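PDB 3R6O: 2-hydroxyhepta-2,4-diene-1, 7-dioateisomerase from Mycobacterium abscessus, which probably acts as a magnesium-dependent isomerase of 2-hydroxyhepta-2,4-diene-1,7-dioate, as a member of the fumarylacetoacetate hydrolase family. Local coordinates for residues S138-P149 with K214-P224; I165-R174 with V265-A276. All coordinates share one frame; numbering follows the deposited sequence. Where two conformers were deposited one is given.

Interaction 1 of 2, residues S138-P149 with K214-P224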
loop_
_atom_site.group_PDB
_atom_site.type_symbol
_atom_site.label_atom_id
_atom_site.label_comp_id
_atom_site.label_asym_id
_atom_site.label_seq_id
_atom_site.Cartn_x
_atom_site.Cartn_y
_atom_site.Cartn_z
ATOM N N SER A 138 2.259 8.082 4.146
ATOM C CA SER A 138 3.030 8.318 5.351
ATOM C C SER A 138 4.465 8.799 5.048
ATOM O O SER A 138 5.125 9.338 5.949
ATOM C CB SER A 138 3.095 7.089 6.257
ATOM O OG SER A 138 3.803 5.996 5.681
ATOM N N ILE A 139 4.932 8.555 3.810
ATOM C CA ILE A 139 6.310 8.819 3.415
ATOM C C ILE A 139 6.608 10.288 3.627
ATOM O O ILE A 139 5.747 11.165 3.383
ATOM C CB ILE A 139 6.575 8.463 1.923
ATOM C CG1 ILE A 139 6.678 6.951 1.748
ATOM C CG2 ILE A 139 7.826 9.246 1.335
ATOM C CD1 ILE A 139 7.958 6.280 2.347
ATOM N N SER A 140 7.823 10.523 4.090
ATOM C CA SER A 140 8.260 11.810 4.560
ATOM C C SER A 140 9.756 11.934 4.414
ATOM O O SER A 140 10.472 10.939 4.229
ATOM C CB SER A 140 7.924 11.964 6.042
ATOM O OG SER A 140 7.659 13.308 6.267
ATOM N N GLY A 141 10.233 13.158 4.555
ATOM C CA GLY A 141 11.634 13.469 4.293
ATOM C C GLY A 141 12.526 13.421 5.513
ATOM O O GLY A 141 12.050 13.324 6.635
ATOM N N PRO A 142 13.835 13.564 5.311
ATOM C CA PRO A 142 14.816 13.395 6.394
ATOM C C PRO A 142 14.939 14.520 7.398
ATOM O O PRO A 142 15.682 14.372 8.374
ATOM C CB PRO A 142 16.131 13.301 5.624
ATOM C CG PRO A 142 15.880 14.151 4.447
ATOM C CD PRO A 142 14.516 13.764 4.021
ATOM N N ARG A 143 14.277 15.653 7.135
ATOM C CA ARG A 143 14.288 16.764 8.057
ATOM C C ARG A 143 12.885 17.232 8.389
ATOM O O ARG A 143 12.702 18.276 9.009
ATOM C CB ARG A 143 15.127 17.927 7.493
ATOM C CG ARG A 143 16.596 17.614 7.411
ATOM C CD ARG A 143 17.467 18.877 7.343
ATOM N NE ARG A 143 18.573 18.824 8.300
ATOM C CZ ARG A 143 18.600 19.436 9.489
ATOM N NH1 ARG A 143 17.587 20.180 9.920
ATOM N NH2 ARG A 143 19.665 19.300 10.262
ATOM N N ASP A 144 11.895 16.438 8.006
ATOM C CA ASP A 144 10.522 16.822 8.149
ATOM C C ASP A 144 9.988 16.440 9.524
ATOM O O ASP A 144 10.343 15.387 10.069
ATOM C CB ASP A 144 9.673 16.143 7.070
ATOM C CG ASP A 144 9.987 16.645 5.673
ATOM O OD1 ASP A 144 10.654 17.694 5.532
ATOM O OD2 ASP A 144 9.514 16.003 4.716
ATOM N N ALA A 145 9.082 17.255 10.043
ATOM C CA ALA A 145 8.498 16.990 11.327
ATOM C C ALA A 145 7.688 15.704 11.306
ATOM O O ALA A 145 7.034 15.376 10.303
ATOM C CB ALA A 145 7.628 18.123 11.785
ATOM N N VAL A 146 7.756 14.987 12.413
ATOM C CA VAL A 146 6.770 13.950 12.746
ATOM C C VAL A 146 5.654 14.607 13.528
ATOM O O VAL A 146 5.905 15.330 14.491
ATOM C CB VAL A 146 7.401 12.853 13.621
ATOM C CG1 VAL A 146 6.302 11.872 14.157
ATOM C CG2 VAL A 146 8.452 12.116 12.778
ATOM N N ILE A 147 4.419 14.349 13.112
ATOM C CA ILE A 147 3.278 15.052 13.638
ATOM C C ILE A 147 2.457 14.018 14.341
ATOM O O ILE A 147 1.936 13.112 13.705
ATOM C CB ILE A 147 2.429 15.676 12.531
ATOM C CG1 ILE A 147 3.238 16.738 11.717
ATOM C CG2 ILE A 147 1.161 16.255 13.107
ATOM C CD1 ILE A 147 3.656 17.927 12.501
ATOM N N ALA A 148 2.371 14.147 15.660
ATOM C CA ALA A 148 1.588 13.213 16.460
ATOM C C ALA A 148 0.123 13.597 16.393
ATOM O O ALA A 148 -0.253 14.707 16.825
ATOM C CB ALA A 148 2.066 13.219 17.884
ATOM N N PRO A 149 -0.723 12.683 15.892
ATOM C CA PRO A 149 -2.096 13.057 15.694
ATOM C C PRO A 149 -2.803 13.313 17.013
ATOM O O PRO A 149 -2.363 12.815 18.052
ATOM C CB PRO A 149 -2.691 11.842 14.984
ATOM C CG PRO A 149 -1.821 10.701 15.375
ATOM C CD PRO A 149 -0.484 11.252 15.616
ATOM N N LYS A 214 0.270 2.813 11.976
ATOM C CA LYS A 214 1.501 3.029 11.268
ATOM C C LYS A 214 1.338 3.930 10.058
ATOM O O LYS A 214 2.307 4.140 9.318
ATOM C CB LYS A 214 2.053 1.682 10.840
ATOM C CG LYS A 214 2.726 0.901 11.965
ATOM C CD LYS A 214 3.202 -0.467 11.513
ATOM C CE LYS A 214 3.803 -1.291 12.672
ATOM N NZ LYS A 214 4.974 -0.593 13.302
ATOM N N GLY A 215 0.118 4.375 9.797
ATOM C CA GLY A 215 -0.215 4.928 8.472
ATOM C C GLY A 215 -0.448 6.433 8.308
ATOM O O GLY A 215 -0.741 6.902 7.184
ATOM N N TYR A 216 -0.384 7.184 9.388
ATOM C CA TYR A 216 -0.669 8.632 9.326
ATOM C C TYR A 216 0.394 9.363 8.479
ATOM O O TYR A 216 1.539 8.905 8.462
ATOM C CB TYR A 216 -0.595 9.208 10.707
ATOM C CG TYR A 216 -1.786 8.950 11.621
ATOM C CD1 TYR A 216 -2.791 9.896 11.737
ATOM C CD2 TYR A 216 -1.880 7.796 12.381
ATOM C CE1 TYR A 216 -3.834 9.733 12.612
ATOM C CE2 TYR A 216 -2.971 7.621 13.288
ATOM C CZ TYR A 216 -3.919 8.597 13.368
ATOM O OH TYR A 216 -4.997 8.505 14.211
ATOM N N PRO A 217 0.067 10.545 7.917
ATOM C CA PRO A 217 1.130 11.366 7.331
ATOM C C PRO A 217 2.266 11.623 8.314
ATOM O O PRO A 217 2.016 11.826 9.496
ATOM C CB PRO A 217 0.424 12.681 7.018
ATOM C CG PRO A 217 -1.039 12.283 6.815
ATOM C CD PRO A 217 -1.224 11.263 7.909
ATOM N N THR A 218 3.483 11.636 7.792
ATOM C CA THR A 218 4.735 11.847 8.534
ATOM C C THR A 218 5.256 10.607 9.258
ATOM O O THR A 218 6.360 10.669 9.827
ATOM C CB THR A 218 4.728 13.050 9.508
ATOM O OG1 THR A 218 4.081 12.732 10.754
ATOM C CG2 THR A 218 4.098 14.285 8.906
ATOM N N PHE A 219 4.479 9.508 9.258
ATOM C CA PHE A 219 4.877 8.290 9.977
ATOM C C PHE A 219 5.942 7.406 9.278
ATOM O O PHE A 219 6.372 6.398 9.848
ATOM C CB PHE A 219 3.646 7.439 10.342
ATOM C CG PHE A 219 2.889 7.911 11.551
ATOM C CD1 PHE A 219 2.908 9.232 11.960
ATOM C CD2 PHE A 219 2.129 7.007 12.277
ATOM C CE1 PHE A 219 2.199 9.634 13.094
ATOM C CE2 PHE A 219 1.406 7.405 13.393
ATOM C CZ PHE A 219 1.431 8.710 13.791
ATOM N N CYS A 220 6.385 7.767 8.079
ATOM C CA CYS A 220 7.499 7.039 7.427
ATOM C C CYS A 220 8.584 7.970 6.894
ATOM O O CYS A 220 8.800 8.082 5.672
ATOM C CB CYS A 220 7.007 6.111 6.319
ATOM S SG CYS A 220 8.227 4.817 5.886
ATOM N N PRO A 221 9.272 8.677 7.799
ATOM C CA PRO A 221 10.463 9.401 7.408
ATOM C C PRO A 221 11.472 8.510 6.671
ATOM O O PRO A 221 11.670 7.364 7.047
ATOM C CB PRO A 221 11.042 9.886 8.742
ATOM C CG PRO A 221 9.919 9.870 9.691
ATOM C CD PRO A 221 9.027 8.776 9.238
ATOM N N THR A 222 12.095 9.053 5.628
ATOM C CA THR A 222 13.092 8.333 4.811
ATOM C C THR A 222 14.188 9.291 4.331
ATOM O O THR A 222 13.971 10.516 4.249
ATOM C CB THR A 222 12.446 7.725 3.531
ATOM O OG1 THR A 222 11.918 8.770 2.698
ATOM C CG2 THR A 222 11.342 6.748 3.873
ATOM N N GLY A 223 15.356 8.731 3.992
ATOM C CA GLY A 223 16.489 9.535 3.517
ATOM C C GLY A 223 17.540 9.761 4.602
ATOM O O GLY A 223 17.450 9.211 5.707
ATOM N N PRO A 224 18.508 10.631 4.328
ATOM C CA PRO A 224 18.492 11.628 3.249
ATOM C C PRO A 224 18.820 11.155 1.829
ATOM O O PRO A 224 18.658 11.941 0.884
ATOM C CB PRO A 224 19.536 12.663 3.717
ATOM C CG PRO A 224 20.451 11.911 4.621
ATOM C CD PRO A 224 19.579 10.866 5.302
HETATM O O HOH W 1 3.603 11.765 5.075
HETATM O O HOH W 2 0.325 12.797 11.567
#
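Thr-218 OG1 is gripped twice: it takes the amide of Ile-147, N to OG1 2.9 Å at a nearly straight 164°, and gives its own proton to Pro-217 O, lying in that carbonyl's plane on a lone pair. With chi1 at 81° the hydroxyl sits between backbone N and carbonyl carbon, while CG2 swings over to Ala-145 O and Ile-147 CG1. A water donating to both Ile-147 O and Pro-217 O ties the same two segments a second time. The type II turn Tyr-216 to Phe-219 presents this threonine at positive phi.

Past the turn the strands run parallel. Cys-220 N reaches Ser-138 O at 2.9 Å, Ser-140 N returns a weak bond to Cys-220 O, and Thr-222 N meets Ser-140 O at 2.9 Å. Ile-139 CD1 lies against Cys-220 SG on one face of this pair; on the other, Pro-221 CG touches Val-146 CG2 at 4.1 Å.

Aromatic packing closes the far end. Pro-149 CG stands over a face of the Tyr-216 ring, 3.6 Å from its centroid and 15° off the normal, a CH-pi contact, and its CD abuts Phe-219 CZ. Lys-214 salt-bridges Asp-189, a magnesium ligand, so this lysine, at the start of 214-224, links the two-stranded parallel pair and its turn to the metal site of the FAH-family fold.

Interaction 2 of 2, residues I165-R174 with V265-A276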
loop_
_atom_site.group_PDB
_atom_site.type_symbol
_atom_site.label_atom_id
_atom_site.label_comp_id
_atom_site.label_asym_id
_atom_site.label_seq_id
_atom_site.Cartn_x
_atom_site.Cartn_y
_atom_site.Cartn_z
ATOM N N ILE A 165 13.383 -1.520 -3.960
ATOM C CA ILE A 165 13.374 -2.545 -4.991
ATOM C C ILE A 165 13.666 -1.886 -6.330
ATOM O O ILE A 165 13.151 -0.797 -6.638
ATOM C CB ILE A 165 11.994 -3.247 -5.052
ATOM C CG1 ILE A 165 11.647 -3.924 -3.725
ATOM C CG2 ILE A 165 11.909 -4.243 -6.159
ATOM C CD1 ILE A 165 12.653 -4.985 -3.255
ATOM N N GLY A 166 14.505 -2.536 -7.120
ATOM C CA GLY A 166 14.944 -1.980 -8.405
ATOM C C GLY A 166 14.479 -2.752 -9.626
ATOM O O GLY A 166 14.424 -2.192 -10.705
ATOM N N LYS A 167 14.163 -4.032 -9.451
ATOM C CA LYS A 167 13.618 -4.859 -10.504
ATOM C C LYS A 167 12.488 -5.633 -9.913
ATOM O O LYS A 167 12.639 -6.166 -8.825
ATOM C CB LYS A 167 14.615 -5.902 -11.034
ATOM C CG LYS A 167 15.824 -5.364 -11.750
ATOM C CD LYS A 167 15.488 -4.681 -13.069
ATOM C CE LYS A 167 14.741 -5.544 -14.061
ATOM N NZ LYS A 167 14.520 -4.775 -15.331
ATOM N N PRO A 168 11.378 -5.743 -10.654
ATOM C CA PRO A 168 10.212 -6.471 -10.149
ATOM C C PRO A 168 10.483 -7.946 -9.922
ATOM O O PRO A 168 11.328 -8.544 -10.587
ATOM C CB PRO A 168 9.172 -6.287 -11.239
ATOM C CG PRO A 168 9.958 -6.048 -12.509
ATOM C CD PRO A 168 11.246 -5.387 -12.087
ATOM N N GLY A 169 9.743 -8.540 -8.996
ATOM C CA GLY A 169 9.919 -9.937 -8.693
ATOM C C GLY A 169 8.886 -10.478 -7.728
ATOM O O GLY A 169 8.255 -9.726 -7.000
ATOM N N TYR A 170 8.730 -11.799 -7.773
ATOM C CA TYR A 170 7.778 -12.547 -6.978
ATOM C C TYR A 170 8.396 -13.920 -6.742
ATOM O O TYR A 170 8.902 -14.528 -7.679
ATOM C CB TYR A 170 6.444 -12.664 -7.713
ATOM C CG TYR A 170 5.361 -13.434 -6.960
ATOM C CD1 TYR A 170 5.033 -13.115 -5.632
ATOM C CD2 TYR A 170 4.642 -14.447 -7.587
ATOM C CE1 TYR A 170 4.026 -13.818 -4.946
ATOM C CE2 TYR A 170 3.639 -15.161 -6.911
ATOM C CZ TYR A 170 3.337 -14.837 -5.589
ATOM O OH TYR A 170 2.354 -15.557 -4.938
ATOM N N ARG A 171 8.380 -14.406 -5.496
ATOM C CA ARG A 171 9.117 -15.640 -5.123
ATOM C C ARG A 171 10.594 -15.541 -5.570
ATOM O O ARG A 171 11.133 -16.444 -6.225
ATOM C CB ARG A 171 8.471 -16.912 -5.682
ATOM C CG ARG A 171 7.409 -17.536 -4.795
ATOM C CD ARG A 171 6.123 -16.717 -4.774
ATOM N NE ARG A 171 5.079 -17.379 -3.998
ATOM C CZ ARG A 171 4.163 -18.221 -4.456
ATOM N NH1 ARG A 171 4.114 -18.602 -5.740
ATOM N NH2 ARG A 171 3.284 -18.718 -3.597
ATOM N N ILE A 172 11.198 -14.423 -5.200
ATOM C CA ILE A 172 12.606 -14.133 -5.431
ATOM C C ILE A 172 13.430 -15.085 -4.592
ATOM O O ILE A 172 13.191 -15.229 -3.397
ATOM C CB ILE A 172 12.944 -12.699 -5.037
ATOM C CG1 ILE A 172 12.080 -11.721 -5.834
ATOM C CG2 ILE A 172 14.467 -12.376 -5.187
ATOM C CD1 ILE A 172 12.240 -10.321 -5.380
ATOM N N GLU A 173 14.391 -15.744 -5.227
ATOM C CA GLU A 173 15.244 -16.681 -4.523
ATOM C C GLU A 173 16.306 -15.857 -3.762
ATOM O O GLU A 173 16.766 -14.790 -4.234
ATOM C CB GLU A 173 15.837 -17.684 -5.534
ATOM C CG GLU A 173 15.954 -19.149 -5.057
ATOM C CD GLU A 173 14.638 -19.807 -4.671
ATOM O OE1 GLU A 173 13.547 -19.282 -4.988
ATOM O OE2 GLU A 173 14.698 -20.881 -4.040
ATOM N N ARG A 174 16.670 -16.332 -2.579
ATOM C CA ARG A 174 17.665 -15.692 -1.733
ATOM C C ARG A 174 18.905 -15.197 -2.491
ATOM O O ARG A 174 19.280 -14.050 -2.348
ATOM C CB ARG A 174 18.102 -16.686 -0.657
ATOM C CG ARG A 174 18.635 -16.085 0.584
ATOM C CD ARG A 174 18.913 -17.200 1.608
ATOM N NE ARG A 174 17.682 -17.966 1.871
ATOM C CZ ARG A 174 17.379 -18.571 3.020
ATOM N NH1 ARG A 174 18.226 -18.561 4.043
ATOM N NH2 ARG A 174 16.217 -19.213 3.132
ATOM N N VAL A 265 14.014 -10.096 1.493
ATOM C CA VAL A 265 13.476 -10.004 0.141
ATOM C C VAL A 265 12.789 -11.312 -0.284
ATOM O O VAL A 265 11.689 -11.291 -0.872
ATOM C CB VAL A 265 14.559 -9.608 -0.862
ATOM C CG1 VAL A 265 14.040 -9.740 -2.297
ATOM C CG2 VAL A 265 15.051 -8.179 -0.573
ATOM N N GLU A 266 13.453 -12.432 0.011
ATOM C CA GLU A 266 12.891 -13.756 -0.183
ATOM C C GLU A 266 11.568 -13.962 0.545
ATOM O O GLU A 266 10.589 -14.404 -0.073
ATOM C CB GLU A 266 13.891 -14.825 0.266
ATOM C CG GLU A 266 13.426 -16.254 0.097
ATOM C CD GLU A 266 14.431 -17.258 0.627
ATOM O OE1 GLU A 266 14.960 -17.059 1.728
ATOM O OE2 GLU A 266 14.741 -18.208 -0.095
ATOM N N THR A 267 11.531 -13.698 1.855
ATOM C CA THR A 267 10.323 -13.955 2.643
ATOM C C THR A 267 9.189 -13.007 2.273
ATOM O O THR A 267 8.035 -13.446 2.145
ATOM C CB THR A 267 10.553 -13.864 4.196
ATOM O OG1 THR A 267 11.566 -14.773 4.580
ATOM C CG2 THR A 267 9.306 -14.258 4.950
ATOM N N VAL A 268 9.484 -11.718 2.090
ATOM C CA VAL A 268 8.431 -10.772 1.698
ATOM C C VAL A 268 7.881 -11.128 0.315
ATOM O O VAL A 268 6.661 -11.229 0.127
ATOM C CB VAL A 268 8.916 -9.321 1.721
ATOM C CG1 VAL A 268 7.876 -8.389 1.026
ATOM C CG2 VAL A 268 9.212 -8.896 3.169
ATOM N N SER A 269 8.779 -11.370 -0.640
ATOM C CA SER A 269 8.347 -11.642 -2.007
ATOM C C SER A 269 7.777 -13.052 -2.168
ATOM O O SER A 269 7.229 -13.380 -3.205
ATOM C CB SER A 269 9.455 -11.404 -3.025
ATOM O OG SER A 269 10.411 -12.453 -3.035
ATOM N N ALA A 270 7.919 -13.904 -1.177
ATOM C CA ALA A 270 7.244 -15.205 -1.200
ATOM C C ALA A 270 5.707 -15.071 -1.204
ATOM O O ALA A 270 5.014 -15.983 -1.640
ATOM C CB ALA A 270 7.712 -16.094 -0.037
ATOM N N THR A 271 5.166 -13.965 -0.689
ATOM C CA THR A 271 3.702 -13.783 -0.659
ATOM C C THR A 271 3.199 -12.469 -1.275
ATOM O O THR A 271 2.005 -12.334 -1.576
ATOM C CB THR A 271 3.143 -13.914 0.787
ATOM O OG1 THR A 271 3.246 -12.663 1.470
ATOM C CG2 THR A 271 3.841 -15.068 1.537
ATOM N N ILE A 272 4.111 -11.517 -1.490
ATOM C CA ILE A 272 3.812 -10.206 -2.104
ATOM C C ILE A 272 4.701 -9.926 -3.334
ATOM O O ILE A 272 5.915 -9.937 -3.251
ATOM C CB ILE A 272 3.986 -9.043 -1.082
ATOM C CG1 ILE A 272 2.988 -9.229 0.073
ATOM C CG2 ILE A 272 3.762 -7.705 -1.751
ATOM C CD1 ILE A 272 3.254 -8.306 1.293
ATOM N N ALA A 273 4.067 -9.696 -4.485
ATOM C CA ALA A 273 4.768 -9.346 -5.688
ATOM C C ALA A 273 5.286 -7.902 -5.595
ATOM O O ALA A 273 4.561 -6.993 -5.192
ATOM C CB ALA A 273 3.841 -9.545 -6.911
ATOM N N LEU A 274 6.569 -7.716 -5.897
ATOM C CA LEU A 274 7.226 -6.430 -5.723
ATOM C C LEU A 274 7.510 -5.749 -7.071
ATOM O O LEU A 274 7.818 -6.417 -8.049
ATOM C CB LEU A 274 8.542 -6.645 -4.972
ATOM C CG LEU A 274 8.462 -7.229 -3.570
ATOM C CD1 LEU A 274 9.901 -7.507 -3.005
ATOM C CD2 LEU A 274 7.667 -6.288 -2.663
ATOM N N ARG A 275 7.415 -4.421 -7.087
ATOM C CA ARG A 275 7.760 -3.597 -8.244
ATOM C C ARG A 275 8.879 -2.626 -7.888
ATOM O O ARG A 275 9.074 -2.269 -6.716
ATOM C CB ARG A 275 6.535 -2.780 -8.660
ATOM C CG ARG A 275 5.340 -3.655 -9.037
ATOM C CD ARG A 275 4.148 -2.861 -9.444
ATOM N NE ARG A 275 3.047 -3.754 -9.840
ATOM C CZ ARG A 275 1.741 -3.456 -9.808
ATOM N NH1 ARG A 275 1.298 -2.261 -9.419
ATOM N NH2 ARG A 275 0.859 -4.390 -10.162
ATOM N N ALA A 276 9.593 -2.200 -8.920
ATOM C CA ALA A 276 10.531 -1.095 -8.798
ATOM C C ALA A 276 9.866 0.082 -8.112
ATOM O O ALA A 276 8.723 0.482 -8.440
ATOM C CB ALA A 276 11.082 -0.678 -10.192
HETATM O O HOH W 3 3.878 -18.588 -0.968
HETATM O O HOH W 4 10.660 -15.841 -2.327
#
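A bend at chi2 (72°) folds the Arg-171 side chain back toward Ala-270, and chi1 of Ser-269 (76°) holds OG between its backbone N and carbonyl carbon, facing Ile-172. Arg-171 NE thereby donates to Ala-270 O at 2.7 Å, with the oxygen close to the guanidinium plane and NE above the carbonyl plane. A water bridging NH2 and Ala-270 O reinforces the grip. The Tyr-170 ring flanks the bent arginine, with Arg-171 CD 3.4 Å above its plane over the centre and Thr-271 C at its edge. The backbone N of Arg-171 donates to Ser-269 O at 2.8 Å.

Ser-269 OG receives Ile-172 N at 3.0 Å and passes its proton to Val-265 O, which the amide of Ser-269 meets from the opposite face of the carbonyl plane. Ile-172 CD1 packs on Val-265 CG1 at 3.6 Å. Farther along, Gly-169 and Leu-274 form a single antiparallel hydrogen-bonded pair; Leu-274 N to Gly-169 O is 2.8 Å and almost straight at 172°. Leu-274 CD1 meets Ile-165 CD1 at 3.7 Å, the two side chains crossing near a right angle.

On the more exposed side Arg-174 NH2 bridges to Glu-266 OE1 at 2.9 Å, guanidinium and carboxylate planes being perpendicular, and NH1 pairs with Glu-263. Ala-270 O at NE and Glu-321 of the second subunit at NH1 probably offset the charge of Arg-171, close to Arg-150 of that subunit.

How the interactions relate
Within one chain, interactions 1 and 2 lie on opposite sides of its centre, their centres 25 Å apart and their nearest atoms about 11 Å apart, without touching. The dimer brings the two regions together: Pro-217 and Tyr-216 of interaction 1 pack on Tyr-170 and Thr-271 of the second subunit, and Pro-149 packs on its Arg-171, all three partners belonging to that subunit's interaction 2. Their relation to the metal differs. The side chain of Lys-214 comes within about 4 Å of the bound magnesium ion, whereas in 165-174 with 265-276 the side chain of Ile-272 remains about 14 Å from it, placing that contact away from the metal site.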